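Local coordinates for DNA-binding protein reb1 (Schizosaccharomyces pombe, PDB 5EYB) that binds specific DNA sites in and around the ribosomal RNA genes and upstream of many other genes, and acts in terminating RNA polymerase I transcription, at residues 55-60 and 71-76; 42-47 and 51-56; 288-293 and 324-329; 309-314 and 318-323. All coordinates share one frame; numbering follows the deposited sequence.

Contact 1 of 4, residues 55-60 and 71-76. With nucleotides of chain B.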
# COMPACT_ATOMS: atom_id res chain seq x y z
N SER A 55 -12.36 28.24 1.65
CA SER A 55 -12.50 28.57 0.24
C SER A 55 -11.23 28.25 -0.53
O SER A 55 -11.28 27.83 -1.69
CB SER A 55 -12.85 30.06 0.07
OG SER A 55 -14.12 30.35 0.61
N LEU A 56 -10.09 28.44 0.11
CA LEU A 56 -8.79 28.21 -0.51
C LEU A 56 -8.57 26.74 -0.83
O LEU A 56 -8.07 26.39 -1.90
CB LEU A 56 -7.67 28.72 0.39
CG LEU A 56 -6.24 28.47 -0.09
CD1 LEU A 56 -5.98 29.19 -1.40
CD2 LEU A 56 -5.25 28.90 0.97
N VAL A 57 -8.92 25.87 0.11
CA VAL A 57 -8.74 24.43 -0.07
C VAL A 57 -9.61 23.93 -1.23
O VAL A 57 -9.15 23.15 -2.06
CB VAL A 57 -9.08 23.65 1.21
CG1 VAL A 57 -9.05 22.15 0.95
CG2 VAL A 57 -8.12 24.02 2.32
N LYS A 58 -10.85 24.39 -1.27
CA LYS A 58 -11.76 24.07 -2.36
C LYS A 58 -11.14 24.39 -3.71
O LYS A 58 -11.31 23.65 -4.68
CB LYS A 58 -13.09 24.82 -2.19
CG LYS A 58 -14.27 23.92 -1.89
CD LYS A 58 -15.55 24.73 -1.71
CE LYS A 58 -15.50 25.58 -0.45
NZ LYS A 58 -16.70 26.46 -0.34
N LEU A 59 -10.42 25.51 -3.77
CA LEU A 59 -9.70 25.91 -4.98
C LEU A 59 -8.59 24.92 -5.30
O LEU A 59 -8.44 24.49 -6.44
CB LEU A 59 -9.13 27.33 -4.82
CG LEU A 59 -8.24 27.89 -5.93
CD1 LEU A 59 -8.53 29.37 -6.10
CD2 LEU A 59 -6.77 27.69 -5.62
N LEU A 60 -7.80 24.58 -4.28
CA LEU A 60 -6.70 23.63 -4.42
C LEU A 60 -7.18 22.29 -4.97
O LEU A 60 -6.56 21.73 -5.87
CB LEU A 60 -6.01 23.41 -3.08
CG LEU A 60 -5.32 24.64 -2.47
CD1 LEU A 60 -4.69 24.28 -1.14
CD2 LEU A 60 -4.28 25.19 -3.43
N THR A 71 -5.49 14.16 0.81
CA THR A 71 -4.04 14.17 0.64
C THR A 71 -3.51 15.59 0.43
O THR A 71 -2.37 15.88 0.78
CB THR A 71 -3.60 13.29 -0.53
OG1 THR A 71 -2.17 13.25 -0.59
CG2 THR A 71 -4.10 13.85 -1.81
N ILE A 72 -4.33 16.48 -0.14
CA ILE A 72 -3.93 17.87 -0.29
C ILE A 72 -3.82 18.52 1.08
O ILE A 72 -2.88 19.26 1.35
CB ILE A 72 -4.92 18.67 -1.17
CG1 ILE A 72 -4.78 18.25 -2.64
CG2 ILE A 72 -4.66 20.16 -1.05
CD1 ILE A 72 -5.75 18.95 -3.56
N LEU A 73 -4.77 18.21 1.95
CA LEU A 73 -4.76 18.73 3.31
C LEU A 73 -3.57 18.19 4.09
O LEU A 73 -2.97 18.91 4.89
CB LEU A 73 -6.06 18.37 4.03
CG LEU A 73 -7.31 19.14 3.60
CD1 LEU A 73 -8.48 18.76 4.49
CD2 LEU A 73 -7.06 20.64 3.64
N ARG A 74 -3.24 16.92 3.87
CA ARG A 74 -2.10 16.31 4.54
C ARG A 74 -0.81 17.03 4.19
O ARG A 74 0.01 17.31 5.07
CB ARG A 74 -1.99 14.83 4.17
CG ARG A 74 -2.96 13.92 4.90
CD ARG A 74 -2.78 12.48 4.44
NE ARG A 74 -3.74 11.57 5.07
CZ ARG A 74 -3.77 10.26 4.85
NH1 ARG A 74 -2.89 9.71 4.02
NH2 ARG A 74 -4.67 9.50 5.45
N HIS A 75 -0.62 17.34 2.93
CA HIS A 75 0.48 18.16 2.49
C HIS A 75 0.41 19.57 2.98
O HIS A 75 1.41 20.16 3.27
CB HIS A 75 0.63 18.13 0.98
CG HIS A 75 1.09 16.82 0.46
ND1 HIS A 75 2.15 16.69 -0.39
CD2 HIS A 75 0.64 15.57 0.69
CE1 HIS A 75 2.34 15.42 -0.67
NE2 HIS A 75 1.43 14.72 -0.03
N LEU A 76 -0.77 20.15 3.01
CA LEU A 76 -0.91 21.51 3.49
C LEU A 76 -0.58 21.65 4.96
O LEU A 76 0.09 22.56 5.36
CB LEU A 76 -2.33 21.99 3.23
CG LEU A 76 -2.67 23.36 3.77
CD1 LEU A 76 -1.72 24.36 3.19
CD2 LEU A 76 -4.08 23.72 3.40
P DA B 17 0.83 11.01 -0.69
OP1 DA B 17 1.28 12.09 -1.60
OP2 DA B 17 0.35 11.34 0.67
O5' DA B 17 -0.32 10.20 -1.43
C5' DA B 17 -0.10 9.73 -2.74
C4' DA B 17 -1.34 9.07 -3.29
O4' DA B 17 -1.54 7.79 -2.62
C3' DA B 17 -2.63 9.86 -3.10
O3' DA B 17 -3.37 9.84 -4.31
C2' DA B 17 -3.35 9.12 -1.96
C1' DA B 17 -2.86 7.69 -2.15
N9 DA B 17 -2.84 6.91 -0.92
C8 DA B 17 -2.35 7.29 0.30
N7 DA B 17 -2.44 6.37 1.23
C5 DA B 17 -3.02 5.29 0.57
C6 DA B 17 -3.39 4.00 0.99
N6 DA B 17 -3.22 3.55 2.24
N1 DA B 17 -3.94 3.18 0.08
C2 DA B 17 -4.12 3.63 -1.17
N3 DA B 17 -3.81 4.82 -1.69
C4 DA B 17 -3.26 5.61 -0.76
P DT B 18 -4.81 10.54 -4.41
OP1 DT B 18 -4.94 11.07 -5.78
OP2 DT B 18 -5.00 11.44 -3.27
O5' DT B 18 -5.82 9.33 -4.19
C5' DT B 18 -5.49 8.05 -4.69
C4' DT B 18 -6.58 7.06 -4.37
O4' DT B 18 -6.26 6.35 -3.15
C3' DT B 18 -7.96 7.67 -4.16
O3' DT B 18 -8.92 6.91 -4.86
C2' DT B 18 -8.16 7.56 -2.65
C1' DT B 18 -7.41 6.28 -2.34
N1 DT B 18 -6.98 6.17 -0.92
C2 DT B 18 -7.14 4.96 -0.27
O2 DT B 18 -7.60 3.97 -0.80
N3 DT B 18 -6.72 4.96 1.03
C4 DT B 18 -6.17 6.02 1.73
O4 DT B 18 -5.83 5.93 2.91
C5 DT B 18 -6.04 7.26 0.99
C7 DT B 18 -5.47 8.47 1.65
C6 DT B 18 -6.45 7.27 -0.28

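Contact 2 of 4, residues 42-47 and 51-56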
# COMPACT_ATOMS: atom_id res chain seq x y z
N ASP A 42 -2.21 28.12 12.95
CA ASP A 42 -3.12 27.99 14.09
C ASP A 42 -4.48 27.46 13.63
O ASP A 42 -5.09 26.64 14.31
CB ASP A 42 -3.28 29.33 14.80
N SER A 43 -4.94 27.92 12.47
CA SER A 43 -6.20 27.46 11.90
C SER A 43 -6.12 26.00 11.48
O SER A 43 -7.12 25.27 11.53
CB SER A 43 -6.60 28.32 10.70
OG SER A 43 -6.82 29.67 11.08
N LEU A 44 -4.93 25.57 11.07
CA LEU A 44 -4.72 24.21 10.58
C LEU A 44 -4.55 23.21 11.71
O LEU A 44 -4.42 22.01 11.48
CB LEU A 44 -3.51 24.16 9.65
CG LEU A 44 -3.68 24.86 8.30
CD1 LEU A 44 -2.38 24.84 7.51
CD2 LEU A 44 -4.80 24.20 7.50
N HIS A 45 -4.55 23.70 12.95
CA HIS A 45 -4.52 22.83 14.11
C HIS A 45 -5.92 22.30 14.39
O HIS A 45 -6.09 21.26 15.03
CB HIS A 45 -3.97 23.56 15.34
CG HIS A 45 -2.48 23.50 15.46
ND1 HIS A 45 -1.65 24.49 14.99
CD2 HIS A 45 -1.67 22.56 16.00
CE1 HIS A 45 -0.40 24.17 15.23
NE2 HIS A 45 -0.38 23.00 15.85
N GLU A 46 -6.92 23.01 13.89
CA GLU A 46 -8.31 22.60 14.06
C GLU A 46 -8.69 21.54 13.03
O GLU A 46 -8.05 21.40 11.99
CB GLU A 46 -9.24 23.81 13.94
N LYS A 47 -9.74 20.78 13.34
CA LYS A 47 -10.20 19.72 12.45
C LYS A 47 -11.01 20.29 11.28
O LYS A 47 -10.79 19.92 10.13
CB LYS A 47 -11.04 18.70 13.22
N GLY A 51 -14.18 29.99 6.86
CA GLY A 51 -13.90 31.23 6.15
C GLY A 51 -13.09 31.06 4.88
O GLY A 51 -13.31 30.13 4.11
N PRO A 52 -12.13 31.97 4.66
CA PRO A 52 -11.31 32.02 3.45
C PRO A 52 -10.43 30.79 3.26
O PRO A 52 -10.21 30.36 2.13
CB PRO A 52 -10.44 33.26 3.67
CG PRO A 52 -10.39 33.44 5.14
CD PRO A 52 -11.74 33.01 5.63
N LEU A 53 -9.94 30.23 4.36
CA LEU A 53 -9.08 29.05 4.30
C LEU A 53 -9.85 27.86 3.76
O LEU A 53 -9.30 27.02 3.06
CB LEU A 53 -8.50 28.74 5.68
CG LEU A 53 -7.43 27.65 5.73
CD1 LEU A 53 -6.27 27.99 4.80
CD2 LEU A 53 -6.93 27.46 7.16
N SER A 54 -11.13 27.80 4.10
CA SER A 54 -12.03 26.78 3.57
C SER A 54 -12.22 26.98 2.06
O SER A 54 -12.24 26.02 1.30
CB SER A 54 -13.37 26.82 4.29
OG SER A 54 -14.26 25.85 3.78
N SER A 55 -12.36 28.24 1.65
CA SER A 55 -12.50 28.57 0.24
C SER A 55 -11.23 28.25 -0.53
O SER A 55 -11.28 27.83 -1.69
CB SER A 55 -12.85 30.06 0.07
OG SER A 55 -14.12 30.35 0.61
N LEU A 56 -10.09 28.44 0.11
CA LEU A 56 -8.79 28.21 -0.51
C LEU A 56 -8.57 26.74 -0.83
O LEU A 56 -8.07 26.39 -1.90
CB LEU A 56 -7.67 28.72 0.39
CG LEU A 56 -6.24 28.47 -0.09
CD1 LEU A 56 -5.98 29.19 -1.40
CD2 LEU A 56 -5.25 28.90 0.97

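Contact 3 of 4, residues 288-293 and 324-329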
# COMPACT_ATOMS: atom_id res chain seq x y z
N VAL A 288 -11.84 -18.18 28.73
CA VAL A 288 -13.20 -18.60 29.07
C VAL A 288 -14.23 -17.64 28.48
O VAL A 288 -15.17 -18.06 27.81
CB VAL A 288 -13.41 -18.68 30.59
CG1 VAL A 288 -14.88 -18.92 30.91
CG2 VAL A 288 -12.55 -19.77 31.19
N TRP A 289 -14.04 -16.35 28.74
CA TRP A 289 -14.95 -15.32 28.26
C TRP A 289 -15.10 -15.38 26.74
O TRP A 289 -16.21 -15.27 26.22
CB TRP A 289 -14.47 -13.93 28.68
CG TRP A 289 -15.32 -12.82 28.13
CD1 TRP A 289 -16.43 -12.27 28.70
CD2 TRP A 289 -15.12 -12.13 26.89
NE1 TRP A 289 -16.94 -11.28 27.90
CE2 TRP A 289 -16.15 -11.17 26.78
CE3 TRP A 289 -14.18 -12.22 25.87
CZ2 TRP A 289 -16.26 -10.32 25.69
CZ3 TRP A 289 -14.29 -11.38 24.78
CH2 TRP A 289 -15.32 -10.44 24.70
N LEU A 290 -13.98 -15.56 26.05
CA LEU A 290 -13.99 -15.63 24.60
C LEU A 290 -14.76 -16.85 24.11
O LEU A 290 -15.61 -16.74 23.24
CB LEU A 290 -12.56 -15.66 24.05
CG LEU A 290 -12.43 -15.76 22.53
CD1 LEU A 290 -13.20 -14.64 21.85
CD2 LEU A 290 -10.97 -15.72 22.12
N LEU A 291 -14.46 -18.01 24.69
CA LEU A 291 -15.12 -19.24 24.29
C LEU A 291 -16.60 -19.22 24.66
O LEU A 291 -17.43 -19.83 23.98
CB LEU A 291 -14.44 -20.45 24.93
CG LEU A 291 -13.01 -20.74 24.46
CD1 LEU A 291 -12.47 -21.99 25.13
CD2 LEU A 291 -12.96 -20.87 22.94
N GLU A 292 -16.94 -18.53 25.74
CA GLU A 292 -18.33 -18.41 26.16
C GLU A 292 -19.10 -17.47 25.24
O GLU A 292 -20.25 -17.73 24.90
CB GLU A 292 -18.43 -17.92 27.60
CG GLU A 292 -18.20 -19.01 28.63
CD GLU A 292 -18.26 -18.49 30.05
OE1 GLU A 292 -17.88 -17.32 30.27
OE2 GLU A 292 -18.70 -19.25 30.94
N ARG A 293 -18.46 -16.38 24.83
CA ARG A 293 -19.08 -15.43 23.92
C ARG A 293 -19.25 -16.07 22.54
O ARG A 293 -20.20 -15.78 21.82
CB ARG A 293 -18.27 -14.14 23.83
N LEU A 324 -9.88 -13.57 16.62
CA LEU A 324 -9.89 -14.68 15.67
C LEU A 324 -8.58 -15.45 15.76
O LEU A 324 -8.58 -16.68 15.74
CB LEU A 324 -10.09 -14.18 14.24
CG LEU A 324 -11.53 -14.12 13.71
CD1 LEU A 324 -12.35 -13.13 14.50
CD2 LEU A 324 -11.53 -13.75 12.24
N PHE A 325 -7.48 -14.73 15.86
CA PHE A 325 -6.17 -15.34 16.01
C PHE A 325 -6.12 -16.21 17.25
O PHE A 325 -5.60 -17.33 17.22
CB PHE A 325 -5.08 -14.26 16.07
CG PHE A 325 -3.69 -14.82 16.20
CD1 PHE A 325 -3.07 -15.43 15.13
CD2 PHE A 325 -3.01 -14.72 17.41
CE1 PHE A 325 -1.79 -15.94 15.25
CE2 PHE A 325 -1.73 -15.23 17.53
CZ PHE A 325 -1.12 -15.83 16.46
N GLN A 326 -6.68 -15.70 18.35
CA GLN A 326 -6.68 -16.42 19.61
C GLN A 326 -7.57 -17.66 19.54
O GLN A 326 -7.24 -18.70 20.11
CB GLN A 326 -7.15 -15.51 20.75
CG GLN A 326 -7.18 -16.19 22.11
CD GLN A 326 -5.81 -16.60 22.60
OE1 GLN A 326 -4.78 -16.16 22.08
NE2 GLN A 326 -5.77 -17.47 23.61
N PHE A 327 -8.69 -17.54 18.85
CA PHE A 327 -9.61 -18.65 18.68
C PHE A 327 -8.97 -19.78 17.87
O PHE A 327 -9.17 -20.96 18.18
CB PHE A 327 -10.91 -18.18 18.02
CG PHE A 327 -11.94 -19.27 17.87
CD1 PHE A 327 -12.26 -20.10 18.93
CD2 PHE A 327 -12.61 -19.44 16.67
CE1 PHE A 327 -13.21 -21.09 18.80
CE2 PHE A 327 -13.56 -20.42 16.53
CZ PHE A 327 -13.86 -21.25 17.60
N ILE A 328 -8.20 -19.42 16.85
CA ILE A 328 -7.50 -20.40 16.02
C ILE A 328 -6.55 -21.24 16.87
O ILE A 328 -6.54 -22.47 16.79
CB ILE A 328 -6.70 -19.73 14.88
CG1 ILE A 328 -7.63 -18.95 13.95
CG2 ILE A 328 -5.93 -20.77 14.09
CD1 ILE A 328 -8.63 -19.81 13.26
N ASN A 329 -5.75 -20.56 17.70
CA ASN A 329 -4.77 -21.24 18.54
C ASN A 329 -5.42 -22.09 19.62
O ASN A 329 -4.88 -23.13 20.02
CB ASN A 329 -3.82 -20.23 19.17
CG ASN A 329 -2.98 -19.50 18.14
OD1 ASN A 329 -3.30 -19.51 16.95
ND2 ASN A 329 -1.91 -18.86 18.59

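Contact 4 of 4, residues 309-314 and 318-323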
# COMPACT_ATOMS: atom_id res chain seq x y z
N ASN A 309 -20.90 -8.61 17.79
CA ASN A 309 -21.23 -8.45 19.20
C ASN A 309 -20.05 -8.74 20.12
O ASN A 309 -19.94 -8.17 21.20
CB ASN A 309 -22.41 -9.35 19.58
CG ASN A 309 -23.65 -9.06 18.75
OD1 ASN A 309 -23.84 -9.63 17.67
ND2 ASN A 309 -24.50 -8.18 19.25
N ILE A 310 -19.18 -9.65 19.69
CA ILE A 310 -18.02 -10.03 20.49
C ILE A 310 -17.02 -8.89 20.57
O ILE A 310 -16.50 -8.59 21.64
CB ILE A 310 -17.32 -11.28 19.91
CG1 ILE A 310 -18.35 -12.33 19.47
CG2 ILE A 310 -16.35 -11.86 20.92
CD1 ILE A 310 -19.19 -12.88 20.60
N VAL A 311 -16.75 -8.27 19.42
CA VAL A 311 -15.83 -7.14 19.35
C VAL A 311 -16.29 -5.99 20.23
O VAL A 311 -15.50 -5.39 20.96
CB VAL A 311 -15.67 -6.64 17.90
CG1 VAL A 311 -14.87 -5.34 17.86
CG2 VAL A 311 -15.02 -7.70 17.03
N LYS A 312 -17.59 -5.70 20.16
CA LYS A 312 -18.18 -4.61 20.92
C LYS A 312 -18.02 -4.82 22.42
O LYS A 312 -17.71 -3.88 23.16
CB LYS A 312 -19.66 -4.45 20.57
N GLU A 313 -18.22 -6.05 22.87
CA GLU A 313 -18.13 -6.37 24.29
C GLU A 313 -16.68 -6.32 24.77
O GLU A 313 -16.42 -6.09 25.95
CB GLU A 313 -18.75 -7.73 24.57
CG GLU A 313 -18.98 -8.02 26.04
CD GLU A 313 -19.86 -9.23 26.26
OE1 GLU A 313 -20.69 -9.53 25.37
OE2 GLU A 313 -19.72 -9.89 27.31
N ALA A 314 -15.75 -6.55 23.86
CA ALA A 314 -14.33 -6.43 24.18
C ALA A 314 -13.95 -4.96 24.32
O ALA A 314 -13.28 -4.57 25.28
CB ALA A 314 -13.48 -7.10 23.11
N TRP A 318 -9.19 -6.01 22.41
CA TRP A 318 -8.77 -6.81 21.26
C TRP A 318 -9.54 -6.40 20.02
O TRP A 318 -10.73 -6.10 20.09
CB TRP A 318 -8.97 -8.30 21.52
CG TRP A 318 -8.27 -8.83 22.73
CD1 TRP A 318 -6.93 -8.90 22.94
CD2 TRP A 318 -8.89 -9.38 23.90
NE1 TRP A 318 -6.67 -9.46 24.17
CE2 TRP A 318 -7.86 -9.76 24.78
CE3 TRP A 318 -10.22 -9.59 24.29
CZ2 TRP A 318 -8.11 -10.34 26.02
CZ3 TRP A 318 -10.46 -10.16 25.53
CH2 TRP A 318 -9.41 -10.52 26.38
N THR A 319 -8.85 -6.38 18.88
CA THR A 319 -9.51 -6.16 17.60
C THR A 319 -10.09 -7.49 17.14
O THR A 319 -9.79 -8.53 17.71
CB THR A 319 -8.55 -5.62 16.54
OG1 THR A 319 -9.30 -5.13 15.42
CG2 THR A 319 -7.60 -6.71 16.07
N ARG A 320 -10.93 -7.44 16.10
CA ARG A 320 -11.54 -8.65 15.56
C ARG A 320 -10.50 -9.70 15.20
O ARG A 320 -10.57 -10.84 15.68
CB ARG A 320 -12.38 -8.30 14.32
CG ARG A 320 -13.14 -9.48 13.73
CD ARG A 320 -13.82 -9.10 12.43
NE ARG A 320 -14.63 -10.18 11.89
CZ ARG A 320 -14.17 -11.12 11.06
NH1 ARG A 320 -12.90 -11.11 10.68
NH2 ARG A 320 -14.98 -12.08 10.62
N ASP A 321 -9.52 -9.32 14.39
CA ASP A 321 -8.51 -10.26 13.92
C ASP A 321 -7.69 -10.86 15.06
O ASP A 321 -7.23 -12.00 14.96
CB ASP A 321 -7.59 -9.58 12.91
CG ASP A 321 -8.30 -9.23 11.61
OD1 ASP A 321 -9.11 -10.06 11.14
OD2 ASP A 321 -8.06 -8.14 11.06
N GLN A 322 -7.52 -10.11 16.14
CA GLN A 322 -6.79 -10.61 17.30
C GLN A 322 -7.56 -11.70 18.05
O GLN A 322 -6.97 -12.67 18.52
CB GLN A 322 -6.46 -9.47 18.26
CG GLN A 322 -5.21 -8.69 17.87
CD GLN A 322 -4.99 -7.49 18.76
OE1 GLN A 322 -5.93 -6.93 19.33
NE2 GLN A 322 -3.73 -7.08 18.90
N MET A 323 -8.87 -11.53 18.15
CA MET A 323 -9.70 -12.53 18.80
C MET A 323 -9.79 -13.78 17.93
O MET A 323 -9.76 -14.90 18.44
CB MET A 323 -11.10 -11.98 19.08
CG MET A 323 -11.10 -10.57 19.63
SD MET A 323 -12.67 -10.10 20.37
CE MET A 323 -12.63 -11.11 21.84

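Contact 1 of 4, residues 55-60 and 71-76
The imidazole of His-75 turns an edge to the backbone of DA17 of chain B: OP1 lies near the ring plane and accepts a hydrogen bond from NE2, 3.1 Å long and bent to 139°. Its ring also meets those of Trp-14 and Trp-19. The Arg-74 guanidinium has N7 of DA17 of chain B at its edge, while the methyl C7 of DT18 of chain B comes in obliquely, 3.7 Å from NH1. A weak bond from Thr-71 OG1 to DA17 OP2 of chain B adds a second link to the same phosphate.

On the other side of helix 69-79 the contact with helix 51-63 is made by aliphatic side chains, with Ile-72 CD1 also lying 3.7 Å from Leu-60 O. Val-57 has CG1 opposite its backbone N (chi1 173°), which leaves both methyls turned to Leu-73: CD2 of Leu-73 lies 3.7 Å from CG1 and 3.8 Å from CG2, the two side chains crossing at about a right angle. Leu-76 CD2 reaches the same CG2, and Ile-72 sets CG2 4.1 Å from Leu-60 CB. Branched aliphatics suit this interior, whereas arginine, threonine and histidine suit the DNA side. The segment axes cross at 120°, 10.7 Å apart. Such a pair, placing Arg-74 beside the major-groove atoms N7 and C7, is consistent with a helix-turn-helix unit, here in a Myb-associated domain.

Contact 2 of 4, residues 42-47 and 51-56
Leu-53, which meets Ser-43 and Leu-44, belongs to a helix held near its beginning by one doubly used acceptor: Gly-51 O takes the N-H of Ser-55 at 3.2 Å and, more weakly, that of Ser-54. This is the corner of a Myb-associated domain where helix 37-43 ends, a short connection follows and helix 51-63 sets off. Gly-51 has a phi of 62°, a conformation easily adopted without a side chain, and Pro-52 suits a helix start because it has no N-H to leave without a partner.

Across the corner the contact is small and wholly apolar, and one leucine branch makes it. Leu-53 swings CG away from its backbone N (chi1 -172°), which carries CD2 to where it touches both Ser-43 and Leu-44. Leu-44 supplies its own CD2, 3.9 Å from that of Leu-53, with the two side chains crossing at about a right angle. Tyr-80 also packs on Leu-44, whose carbonyl oxygen accepts a hydrogen bond from Arg-77 NE, tying the corner to the end of helix 69-79.

The chain turns here through a type I beta turn from Ser-43 to Glu-46, closed by Glu-46 N to Ser-43 O at 3.3 Å. Serine fits this helix end: its hydroxyl folds back to bond Gln-39 O, so that the polar end is satisfied. What remains for Leu-53 is the methylene, with Ser-43 CB lying 3.7 Å from Leu-53 CD2.

Contact 3 of 4, residues 288-293 and 324-329
Leu-290 and Leu-291 of helix 284-299 present two methyls to helix 320-333, and the Leu-291 side of this contact is more enclosed than the Gln-326 side, where Leu-290 is still buried. On the enclosed side Leu-291 CD2 approaches the Phe-327 ring at its edge, near the ring plane, 4.1 Å from CD1 and 4.2 Å from CE1. Ala-349, Ile-350 and Phe-353 of helix 342-356 close over Leu-291, while Ile-305 packs on Phe-327, so a leucine and a phenylalanine suit this mainly apolar setting.

Toward solvent the partner is Gln-326, only partly buried. Its aliphatic stem does the packing: CG lies 3.8 Å from Leu-290 CD2, and the bend at chi2 (65°) turns the amide off that line. There NE2 bonds Asn-287 OD1, which explains why a glutamine can serve at this margin, greasy at its base and polar at its tip.

Pairing is by side chains, the ends of the leucines reaching across, since the axes of the two short segments stay 11.0 Å apart and cross at 94°. Steep packing of this kind, with helix 307-314 between the two in sequence and its Trp-307 on Leu-290, is on its geometry consistent with a compact three-helix bundle like that of Myb-type repeats.

Contact 4 of 4, residues 309-314 and 318-323
Val-311, Met-323 and Ala-314 carry most of this contact, which joins helix 307-314 to the start of helix 320-333 across a tight connection. Val-311 points CG2 at the base of Arg-320, 3.8 Å from CB, and the two side chains pass at a slant. The extended arginine then leaves with its charged end turned elsewhere, so CA and the base of the side chain make the contact, while the guanidinium forms long ion pairs with Asp-321 and, weakly, Glu-231. A beta-branched residue fits here, offering a stubby methyl to a neighbouring helix.

Met-323 reaches across to Ile-310 and Ala-314. The extended chi2 (-164°) sets SD 4.1 Å from Ala-314 CB, and the bend at chi3 (71°) then turns CE to 3.9 Å from Ile-310 CG2. A flexible thioether suits a place among several apolar groups, and Trp-289 and Leu-290 of helix 284-299 also pack on it. Ala-314, near the helix end, is small enough to let the chain come close: its CB lies 4.3 Å from Trp-318 CE3, obliquely placed to the indole. That ring is fixed independently, stacking with Phe-282 and giving its NE1 hydrogen to Ser-280 O.

Thr-319 occupies the N-cap position of the second helix. Its side chain makes no capping bond, but its backbone N donates to Gln-322 OE1 at 3.0 Å and 168°, nearly straight. The polar ends of Trp-318, Gln-322 and Asp-321 are thus paired within the helix start or elsewhere in the fold, while the interface itself rests on the burial of apolar groups, and no hydrogen bond crosses it.

From the N terminus, contact 2 comes first, closing a short loop between helix 37-43 and helix 51-63. Contact 1 opens on that same second helix, sharing Ser-55 and Leu-56, and closes a further loop onto helix 69-79; the two touch where Leu-44 meets Leu-76, all within one Myb-associated domain. Much later, contact 3 spans from helix 284-299 to helix 320-333, and contact 4 falls within its span, linking helix 307-314 to the latter helix. Trp-289, Glu-313 and Met-323 join these two contacts directly. The pairs stand well apart, with centres of contacts 1 and 3 about 45 Å from each other, toward the two ends of the chain.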